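Local coordinates for glutathione S-transferase-3 (Necator americanus, PDB 3W8S), which probably catalyses the conjugation of glutathione to halide-bearing electrophiles, releasing halide and proton, as a sigma-class glutathione S-transferase, at residues D89-Q94 with T154-Y159; Y8-G13 with D31-H36; F22-Q27 with N191-K196. All blocks are in the same frame, centred on the assembly; numbering follows the deposited sequence.

Contact 1 (D89-Q94 with T154-Y159)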
loop_
_atom_site.group_PDB
_atom_site.type_symbol
_atom_site.label_atom_id
_atom_site.label_comp_id
_atom_site.label_asym_id
_atom_site.label_seq_id
_atom_site.Cartn_x
_atom_site.Cartn_y
_atom_site.Cartn_z
ATOM N N ASP A 89 9.549 1.175 -1.350
ATOM C CA ASP A 89 8.147 0.676 -1.207
ATOM C C ASP A 89 7.805 0.349 0.252
ATOM O O ASP A 89 6.717 0.677 0.697
ATOM C CB ASP A 89 7.977 -0.601 -2.003
ATOM C CG ASP A 89 7.958 -0.353 -3.517
ATOM O OD1 ASP A 89 7.900 0.812 -3.946
ATOM O OD2 ASP A 89 7.950 -1.330 -4.299
ATOM N N SER A 90 8.729 -0.255 0.992
ATOM C CA SER A 90 8.407 -0.671 2.400
ATOM C C SER A 90 8.184 0.617 3.226
ATOM O O SER A 90 7.304 0.702 4.077
ATOM C CB SER A 90 9.563 -1.536 3.021
ATOM O OG SER A 90 10.726 -0.752 3.402
ATOM N N ILE A 91 8.993 1.655 2.946
ATOM C CA ILE A 91 8.863 2.890 3.696
ATOM C C ILE A 91 7.537 3.599 3.385
ATOM O O ILE A 91 6.848 4.113 4.342
ATOM C CB ILE A 91 10.065 3.902 3.439
ATOM C CG1 ILE A 91 11.358 3.425 4.159
ATOM C CG2 ILE A 91 9.637 5.296 3.905
ATOM C CD1 ILE A 91 12.619 4.154 3.662
ATOM N N THR A 92 7.146 3.648 2.111
ATOM C CA THR A 92 5.840 4.265 1.783
ATOM C C THR A 92 4.663 3.430 2.317
ATOM O O THR A 92 3.684 3.976 2.736
ATOM C CB THR A 92 5.711 4.616 0.293
ATOM O OG1 THR A 92 5.760 3.416 -0.464
ATOM C CG2 THR A 92 6.969 5.458 -0.116
ATOM N N ASP A 93 4.804 2.107 2.373
ATOM C CA ASP A 93 3.759 1.289 2.984
ATOM C C ASP A 93 3.683 1.564 4.511
ATOM O O ASP A 93 2.581 1.614 5.097
ATOM C CB ASP A 93 4.015 -0.204 2.728
ATOM C CG ASP A 93 3.398 -0.685 1.367
ATOM O OD1 ASP A 93 2.695 0.120 0.680
ATOM O OD2 ASP A 93 3.599 -1.878 1.017
ATOM N N GLN A 94 4.826 1.717 5.155
ATOM C CA GLN A 94 4.768 2.087 6.588
ATOM C C GLN A 94 4.088 3.465 6.834
ATOM O O GLN A 94 3.425 3.709 7.862
ATOM C CB GLN A 94 6.201 2.080 7.208
ATOM C CG GLN A 94 6.251 2.264 8.765
ATOM C CD GLN A 94 5.532 1.128 9.520
ATOM O OE1 GLN A 94 5.351 -0.009 8.996
ATOM N NE2 GLN A 94 5.181 1.392 10.788
ATOM N N THR A 154 14.415 9.857 -3.310
ATOM C CA THR A 154 13.385 8.993 -3.865
ATOM C C THR A 154 12.017 9.498 -3.383
ATOM O O THR A 154 11.951 10.375 -2.542
ATOM C CB THR A 154 13.560 7.533 -3.401
ATOM O OG1 THR A 154 13.334 7.435 -1.957
ATOM C CG2 THR A 154 14.988 7.015 -3.824
ATOM N N PHE A 155 10.931 8.952 -3.923
ATOM C CA PHE A 155 9.639 9.427 -3.479
ATOM C C PHE A 155 9.349 9.055 -2.003
ATOM O O PHE A 155 8.487 9.662 -1.390
ATOM C CB PHE A 155 8.487 9.071 -4.454
ATOM C CG PHE A 155 8.116 7.615 -4.501
ATOM C CD1 PHE A 155 8.893 6.664 -5.176
ATOM C CD2 PHE A 155 6.943 7.182 -3.896
ATOM C CE1 PHE A 155 8.523 5.324 -5.267
ATOM C CE2 PHE A 155 6.602 5.806 -3.946
ATOM C CZ PHE A 155 7.397 4.871 -4.615
ATOM N N ALA A 156 10.082 8.083 -1.430
ATOM C CA ALA A 156 9.922 7.928 0.020
ATOM C C ALA A 156 10.338 9.222 0.758
ATOM O O ALA A 156 9.661 9.619 1.700
ATOM C CB ALA A 156 10.714 6.712 0.566
ATOM N N ASP A 157 11.445 9.851 0.339
ATOM C CA ASP A 157 11.921 11.123 0.943
ATOM C C ASP A 157 10.803 12.166 0.786
ATOM O O ASP A 157 10.460 12.964 1.711
ATOM C CB ASP A 157 13.189 11.613 0.194
ATOM C CG ASP A 157 14.349 10.743 0.461
ATOM O OD1 ASP A 157 14.664 10.597 1.670
ATOM O OD2 ASP A 157 15.002 10.179 -0.491
ATOM N N LEU A 158 10.172 12.135 -0.374
ATOM C CA LEU A 158 9.173 13.206 -0.634
ATOM C C LEU A 158 7.964 13.053 0.333
ATOM O O LEU A 158 7.486 14.061 0.844
ATOM C CB LEU A 158 8.678 13.176 -2.114
ATOM C CG LEU A 158 9.752 13.416 -3.188
ATOM C CD1 LEU A 158 9.072 13.194 -4.564
ATOM C CD2 LEU A 158 10.207 14.906 -3.082
ATOM N N TYR A 159 7.412 11.834 0.519
ATOM C CA TYR A 159 6.252 11.649 1.444
ATOM C C TYR A 159 6.629 12.133 2.870
ATOM O O TYR A 159 5.831 12.806 3.558
ATOM C CB TYR A 159 5.759 10.158 1.506
ATOM C CG TYR A 159 4.782 9.795 0.365
ATOM C CD1 TYR A 159 3.468 10.278 0.379
ATOM C CD2 TYR A 159 5.161 8.979 -0.746
ATOM C CE1 TYR A 159 2.541 9.957 -0.646
ATOM C CE2 TYR A 159 4.204 8.676 -1.795
ATOM C CZ TYR A 159 2.914 9.178 -1.721
ATOM O OH TYR A 159 1.897 8.948 -2.686
#
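The methyl group of Thr92 lodges against Ala156 and the rings of Phe155 and Tyr159, joining helices 82-101 and 155-170 in the all-helical C-terminal half of the glutathione S-transferase fold. The two helix segments run nearly parallel, 21° apart, with their axes 9.2 Å from each other at closest approach, and the small Ala156 lets Thr92 and Ala156 bring their CA atoms within 5.8 Å. With its hydroxyl placed between the backbone N and carbonyl carbon (chi1 64°), Thr92 turns CG2 outward to the neighbouring helix. That one methyl of Thr92, CG2, lies 3.9 Å from Phe155 CE2 and 4.0 Å from Tyr159 CD2, approaching each ring obliquely, and it also rests on the CA of Ala156. The two rings, one helical turn apart, meet edge to edge through Phe155 CD2 and Tyr159 CE2, and the methyl touches both.

Next to Thr92, Ile91 presents its CG2 branch to Ala156 CB at 3.8 Å; the same side chain also packs on Met136 and Phe139 of helix 117-143. Tyr159 continues the aromatic packing by stacking on Phe65, at the start of helix 64-75 and close to the glutathione-binding Ser64. Asp89 borders the apolar patch, its carboxylate turned 60° from the Phe155 ring, but its charge is answered elsewhere: OD1 pairs with Arg69 of the same chain and OD2 with Arg69 of the second subunit. The same side chain therefore also ties the two subunits together.

A capping box opens helix 155-170. Ala156 N makes a weak bond to Thr154 OG1, while Thr154 N donates to Asp157 OD2 at 2.9 Å, using the anti lone pair of that oxygen.

Contact 2 (Y8-G13 with D31-H36). With GSH (glutathione), chain B.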
loop_
_atom_site.group_PDB
_atom_site.type_symbol
_atom_site.label_atom_id
_atom_site.label_comp_id
_atom_site.label_asym_id
_atom_site.label_seq_id
_atom_site.Cartn_x
_atom_site.Cartn_y
_atom_site.Cartn_z
ATOM N N TYR A 8 -7.601 15.000 -9.165
ATOM C CA TYR A 8 -7.780 14.937 -7.777
ATOM C C TYR A 8 -8.838 15.992 -7.433
ATOM O O TYR A 8 -9.435 16.600 -8.329
ATOM C CB TYR A 8 -6.419 15.201 -7.037
ATOM C CG TYR A 8 -6.504 14.857 -5.539
ATOM C CD1 TYR A 8 -6.864 13.540 -5.124
ATOM C CD2 TYR A 8 -6.237 15.826 -4.542
ATOM C CE1 TYR A 8 -6.971 13.202 -3.776
ATOM C CE2 TYR A 8 -6.326 15.499 -3.199
ATOM C CZ TYR A 8 -6.698 14.180 -2.838
ATOM O OH TYR A 8 -6.746 13.795 -1.532
ATOM N N PHE A 9 -9.097 16.177 -6.144
ATOM C CA PHE A 9 -9.886 17.330 -5.684
ATOM C C PHE A 9 -8.982 18.523 -5.553
ATOM O O PHE A 9 -7.748 18.432 -5.831
ATOM C CB PHE A 9 -10.519 17.028 -4.301
ATOM C CG PHE A 9 -11.507 15.884 -4.383
ATOM C CD1 PHE A 9 -12.722 16.066 -5.068
ATOM C CD2 PHE A 9 -11.173 14.611 -3.907
ATOM C CE1 PHE A 9 -13.649 15.032 -5.182
ATOM C CE2 PHE A 9 -12.106 13.537 -4.051
ATOM C CZ PHE A 9 -13.333 13.752 -4.694
ATOM N N ASP A 10 -9.548 19.637 -5.123
ATOM C CA ASP A 10 -8.679 20.877 -4.955
ATOM C C ASP A 10 -7.953 20.864 -3.641
ATOM O O ASP A 10 -8.349 21.568 -2.672
ATOM C CB ASP A 10 -9.504 22.179 -5.010
ATOM C CG ASP A 10 -8.628 23.424 -5.403
ATOM O OD1 ASP A 10 -7.398 23.297 -5.555
ATOM O OD2 ASP A 10 -9.160 24.550 -5.531
ATOM N N GLY A 11 -6.848 20.140 -3.566
ATOM C CA GLY A 11 -6.132 20.121 -2.325
ATOM C C GLY A 11 -4.847 19.345 -2.588
ATOM O O GLY A 11 -4.632 18.841 -3.713
ATOM N N ARG A 12 -3.981 19.270 -1.577
ATOM C CA ARG A 12 -2.700 18.582 -1.784
ATOM C C ARG A 12 -3.027 17.113 -1.572
ATOM O O ARG A 12 -2.920 16.328 -2.507
ATOM C CB ARG A 12 -1.623 19.117 -0.806
ATOM C CG ARG A 12 -1.197 20.560 -1.107
ATOM C CD ARG A 12 -0.398 21.145 0.097
ATOM N NE ARG A 12 -1.334 21.944 0.913
ATOM C CZ ARG A 12 -1.649 21.563 2.134
ATOM N NH1 ARG A 12 -1.072 20.496 2.562
ATOM N NH2 ARG A 12 -2.491 22.206 2.902
ATOM N N GLY A 13 -3.441 16.778 -0.346
ATOM C CA GLY A 13 -3.994 15.450 0.025
ATOM C C GLY A 13 -3.104 14.343 -0.529
ATOM O O GLY A 13 -1.812 14.425 -0.531
ATOM N N ASP A 31 -2.978 19.214 -14.353
ATOM C CA ASP A 31 -3.282 19.069 -12.942
ATOM C C ASP A 31 -4.774 19.380 -12.757
ATOM O O ASP A 31 -5.110 20.530 -12.534
ATOM C CB ASP A 31 -2.496 20.097 -12.143
ATOM C CG ASP A 31 -2.436 19.776 -10.651
ATOM O OD1 ASP A 31 -2.738 18.608 -10.203
ATOM O OD2 ASP A 31 -2.121 20.727 -9.883
ATOM N N ILE A 32 -5.638 18.363 -12.835
ATOM C CA ILE A 32 -7.099 18.552 -12.889
ATOM C C ILE A 32 -7.635 18.485 -11.464
ATOM O O ILE A 32 -7.270 17.540 -10.709
ATOM C CB ILE A 32 -7.725 17.468 -13.747
ATOM C CG1 ILE A 32 -7.211 17.603 -15.207
ATOM C CG2 ILE A 32 -9.253 17.517 -13.642
ATOM C CD1 ILE A 32 -7.477 16.382 -16.030
ATOM N N ARG A 33 -8.423 19.481 -11.065
ATOM C CA ARG A 33 -8.817 19.581 -9.674
ATOM C C ARG A 33 -10.351 19.729 -9.697
ATOM O O ARG A 33 -10.858 20.738 -10.136
ATOM C CB ARG A 33 -8.135 20.765 -8.974
ATOM C CG ARG A 33 -6.664 20.482 -8.593
ATOM C CD ARG A 33 -5.988 21.759 -8.101
ATOM N NE ARG A 33 -4.528 21.557 -7.991
ATOM C CZ ARG A 33 -3.842 21.657 -6.856
ATOM N NH1 ARG A 33 -4.484 21.993 -5.710
ATOM N NH2 ARG A 33 -2.508 21.445 -6.865
ATOM N N LEU A 34 -11.075 18.688 -9.305
ATOM C CA LEU A 34 -12.550 18.704 -9.432
ATOM C C LEU A 34 -13.155 19.279 -8.184
ATOM O O LEU A 34 -12.650 19.021 -7.071
ATOM C CB LEU A 34 -13.074 17.290 -9.636
ATOM C CG LEU A 34 -12.547 16.458 -10.787
ATOM C CD1 LEU A 34 -13.172 15.051 -10.803
ATOM C CD2 LEU A 34 -12.901 17.225 -12.069
ATOM N N SER A 35 -14.266 20.014 -8.348
ATOM C CA SER A 35 -14.965 20.593 -7.216
ATOM C C SER A 35 -15.793 19.517 -6.593
ATOM O O SER A 35 -16.145 18.492 -7.240
ATOM C CB SER A 35 -15.939 21.732 -7.663
ATOM O OG SER A 35 -16.965 21.208 -8.518
ATOM N N HIS A 36 -16.172 19.760 -5.348
ATOM C CA HIS A 36 -17.110 18.853 -4.649
ATOM C C HIS A 36 -18.418 18.715 -5.470
ATOM O O HIS A 36 -18.948 17.631 -5.630
ATOM C CB HIS A 36 -17.362 19.375 -3.202
ATOM C CG HIS A 36 -18.497 18.694 -2.482
ATOM N ND1 HIS A 36 -18.332 17.533 -1.744
ATOM C CD2 HIS A 36 -19.817 19.009 -2.388
ATOM C CE1 HIS A 36 -19.498 17.153 -1.243
ATOM N NE2 HIS A 36 -20.413 18.036 -1.609
HETATM N N1 GSH B . -6.024 4.168 -1.215
HETATM C CA1 GSH B . -6.545 5.246 -2.055
HETATM C C1 GSH B . -5.371 6.026 -2.625
HETATM O O11 GSH B . -5.456 6.603 -3.731
HETATM O O12 GSH B . -4.313 6.052 -1.959
HETATM C CB1 GSH B . -7.465 6.182 -1.255
HETATM C CG1 GSH B . -8.178 7.139 -2.243
HETATM C CD1 GSH B . -9.129 8.084 -1.498
HETATM O OE1 GSH B . -9.281 8.027 -0.276
HETATM N N2 GSH B . -9.834 8.952 -2.230
HETATM C CA2 GSH B . -10.728 9.930 -1.656
HETATM C C2 GSH B . -11.949 10.024 -2.523
HETATM O O2 GSH B . -11.822 9.994 -3.744
HETATM C CB2 GSH B . -10.002 11.292 -1.653
HETATM S SG2 GSH B . -10.889 12.514 -0.678
HETATM N N3 GSH B . -13.148 10.175 -1.928
HETATM C CA3 GSH B . -14.332 10.464 -2.713
HETATM C C3 GSH B . -15.232 9.243 -2.801
HETATM O O31 GSH B . -16.266 9.314 -3.488
HETATM O O32 GSH B . -14.923 8.189 -2.209
HETATM O O HOH W 1 -12.355 19.990 -4.694
#
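Asp31 OD2 takes two bonds from Arg33, from NE at 3.2 Å and from NH2 at 3.1 Å, both in the guanidinium plane, leaving NH1 to face Asp10, just past the neighbouring strand of the beta-alpha-beta unit in the thioredoxin-like N-terminal domain. Arg33 runs extended from CG to NE past Phe9 O and Asp10, and its NH1 completes a salt bridge to Asp10 OD1 at 3.2 Å. The oxygen is met nearly along its C-O axis, with carboxylate and guanidinium planes almost perpendicular (88°). Arg19 of the intervening helix pairs with Asp31 OD1, so the two arginines are held close by a shared acid.

The backbones of strands 4-9 and 30-34 pair in parallel: Tyr8 N donates to Ile32 O, and Tyr8 O receives Leu34 N at 2.8 Å. Beyond Phe9 the direct pairing gives way to a water that accepts from Asp10 N and donates to Leu34 O, 2.6 Å away, and Asp10 centres an inverse gamma turn.

Phe9, at the strand end, belongs to the glutathione pocket. At the edge of its ring, CD1 approaches Leu34 O and CE2 lies 3.6 Å from glutathione O2. The glutathione sulfur SG2 sits off the ring plane, 3.7 Å from Phe9 CE2.

Contact 3 (F22-Q27 with N191-K196)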
loop_
_atom_site.group_PDB
_atom_site.type_symbol
_atom_site.label_atom_id
_atom_site.label_comp_id
_atom_site.label_asym_id
_atom_site.label_seq_id
_atom_site.Cartn_x
_atom_site.Cartn_y
_atom_site.Cartn_z
ATOM N N PHE A 22 6.428 14.858 -10.840
ATOM C CA PHE A 22 6.367 15.573 -12.155
ATOM C C PHE A 22 7.209 16.837 -12.082
ATOM O O PHE A 22 7.984 17.109 -13.010
ATOM C CB PHE A 22 4.933 15.945 -12.543
ATOM C CG PHE A 22 4.135 14.801 -13.068
ATOM C CD1 PHE A 22 4.541 14.117 -14.214
ATOM C CD2 PHE A 22 2.940 14.426 -12.462
ATOM C CE1 PHE A 22 3.805 13.007 -14.689
ATOM C CE2 PHE A 22 2.190 13.339 -12.950
ATOM C CZ PHE A 22 2.597 12.649 -14.099
ATOM N N VAL A 23 7.085 17.584 -10.986
ATOM C CA VAL A 23 7.896 18.820 -10.804
ATOM C C VAL A 23 9.410 18.550 -10.918
ATOM O O VAL A 23 10.132 19.180 -11.760
ATOM C CB VAL A 23 7.542 19.577 -9.510
ATOM C CG1 VAL A 23 8.597 20.644 -9.210
ATOM C CG2 VAL A 23 6.164 20.203 -9.645
ATOM N N LEU A 24 9.885 17.571 -10.169
ATOM C CA LEU A 24 11.274 17.231 -10.201
ATOM C C LEU A 24 11.728 16.742 -11.558
ATOM O O LEU A 24 12.917 16.923 -11.924
ATOM C CB LEU A 24 11.574 16.108 -9.152
ATOM C CG LEU A 24 11.498 16.536 -7.657
ATOM C CD1 LEU A 24 11.503 15.269 -6.779
ATOM C CD2 LEU A 24 12.609 17.418 -7.118
ATOM N N ALA A 25 10.827 16.076 -12.283
ATOM C CA ALA A 25 11.195 15.508 -13.570
ATOM C C ALA A 25 11.182 16.629 -14.586
ATOM O O ALA A 25 11.650 16.420 -15.666
ATOM C CB ALA A 25 10.184 14.434 -13.994
ATOM N N GLY A 26 10.568 17.780 -14.310
ATOM C CA GLY A 26 10.414 18.743 -15.421
ATOM C C GLY A 26 9.297 18.344 -16.367
ATOM O O GLY A 26 9.251 18.807 -17.517
ATOM N N GLN A 27 8.360 17.491 -15.925
ATOM C CA GLN A 27 7.469 16.889 -16.918
ATOM C C GLN A 27 6.145 17.620 -16.824
ATOM O O GLN A 27 5.594 17.755 -15.712
ATOM C CB GLN A 27 7.269 15.407 -16.627
ATOM C CG GLN A 27 6.061 14.819 -17.325
ATOM C CD GLN A 27 6.329 14.711 -18.837
ATOM O OE1 GLN A 27 7.376 14.224 -19.215
ATOM N NE2 GLN A 27 5.408 15.192 -19.676
ATOM N N ASN A 191 15.638 21.409 -2.105
ATOM C CA ASN A 191 15.680 21.100 -3.567
ATOM C C ASN A 191 15.037 22.277 -4.385
ATOM O O ASN A 191 13.915 22.653 -4.112
ATOM C CB ASN A 191 15.014 19.758 -3.954
ATOM C CG ASN A 191 14.997 19.548 -5.462
ATOM O OD1 ASN A 191 14.257 20.172 -6.156
ATOM N ND2 ASN A 191 15.774 18.632 -5.940
ATOM N N PRO A 192 15.796 22.923 -5.315
ATOM C CA PRO A 192 15.267 24.182 -5.918
ATOM C C PRO A 192 13.941 24.002 -6.690
ATOM O O PRO A 192 13.063 24.876 -6.589
ATOM C CB PRO A 192 16.385 24.629 -6.928
ATOM C CG PRO A 192 17.628 23.943 -6.439
ATOM C CD PRO A 192 17.179 22.609 -5.775
ATOM N N ALA A 193 13.801 22.899 -7.448
ATOM C CA ALA A 193 12.539 22.625 -8.120
ATOM C C ALA A 193 11.363 22.494 -7.104
ATOM O O ALA A 193 10.273 23.027 -7.284
ATOM C CB ALA A 193 12.673 21.364 -8.967
ATOM N N LEU A 194 11.568 21.727 -6.020
ATOM C CA LEU A 194 10.453 21.627 -5.024
ATOM C C LEU A 194 10.130 22.888 -4.337
ATOM O O LEU A 194 8.976 23.200 -3.978
ATOM C CB LEU A 194 10.851 20.674 -3.879
ATOM C CG LEU A 194 10.974 19.208 -4.164
ATOM C CD1 LEU A 194 10.840 18.426 -2.777
ATOM C CD2 LEU A 194 9.769 18.921 -5.038
ATOM N N LYS A 195 11.191 23.586 -3.977
ATOM C CA LYS A 195 11.018 24.830 -3.239
ATOM C C LYS A 195 10.151 25.820 -4.045
ATOM O O LYS A 195 9.271 26.520 -3.503
ATOM C CB LYS A 195 12.437 25.379 -2.933
ATOM C CG LYS A 195 12.436 26.728 -2.203
ATOM C CD LYS A 195 13.899 27.072 -1.920
ATOM C CE LYS A 195 14.069 28.002 -0.734
ATOM N NZ LYS A 195 13.653 29.306 -1.267
ATOM N N LYS A 196 10.405 25.909 -5.342
ATOM C CA LYS A 196 9.611 26.798 -6.208
ATOM C C LYS A 196 8.171 26.284 -6.368
ATOM O O LYS A 196 7.211 27.057 -6.389
ATOM C CB LYS A 196 10.311 26.898 -7.593
ATOM C CG LYS A 196 9.530 27.612 -8.704
ATOM C CD LYS A 196 9.752 29.110 -8.898
ATOM C CE LYS A 196 9.071 29.647 -10.205
ATOM N NZ LYS A 196 9.832 29.736 -11.534
#
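At their nearest backbone approach, Leu24 and Ala193 bring their CA atoms to 5.9 Å, where the last turn of helix 16-25 meets the first turn of helix 192-200. The former ends in a Schellman motif at Gly26, with positive phi; the latter starts at the N-cap Asn191. The contact thus joins the N-terminal domain to the C-terminal one.

Val23 holds CG1 anti to its own backbone nitrogen (chi1 167°), which carries that methyl to Ala193, 3.5 Å from the carbonyl O and 4.1 Å from CB. Leu24 reaches across with its CD2 branch, which lies against the amide of Asn191, 3.4 Å from OD1, and 3.8 Å from Leu194 CG. The two leucines cross obliquely, and both also pack on Leu158 of helix 155-170.

The Asn191 amide does more than receive a methyl. Its OD1 accepts from Leu194 N at 3.1 Å, in the carbonyl plane and on a lone pair, which fixes how the amide is turned against Leu24 CD2. With methyl groups doing the touching, these two segments meet through van der Waals contact, and the cap also shapes the surface on which the leucine rests.

In the fold
Contact 1 is buried and lies nearest the centre of the chain, contact 2 is partly buried, and contact 3 is at the surface. Contacts 2 and 3 share one beta-alpha-beta unit: contact 2 pairs its strands, and contact 3 uses the end of the helix between them. Contacts 1 and 3 touch through Leu158 of contact 1, so that helix 155-170 links the interior to the domain boundary. Both helix contacts rest mainly on methyl groups, joined in contact 1 by aromatic rings, with no hydrogen bond between their segments. Contact 2 instead relies on backbone hydrogen bonds, salt bridges and a water, and it reaches glutathione directly.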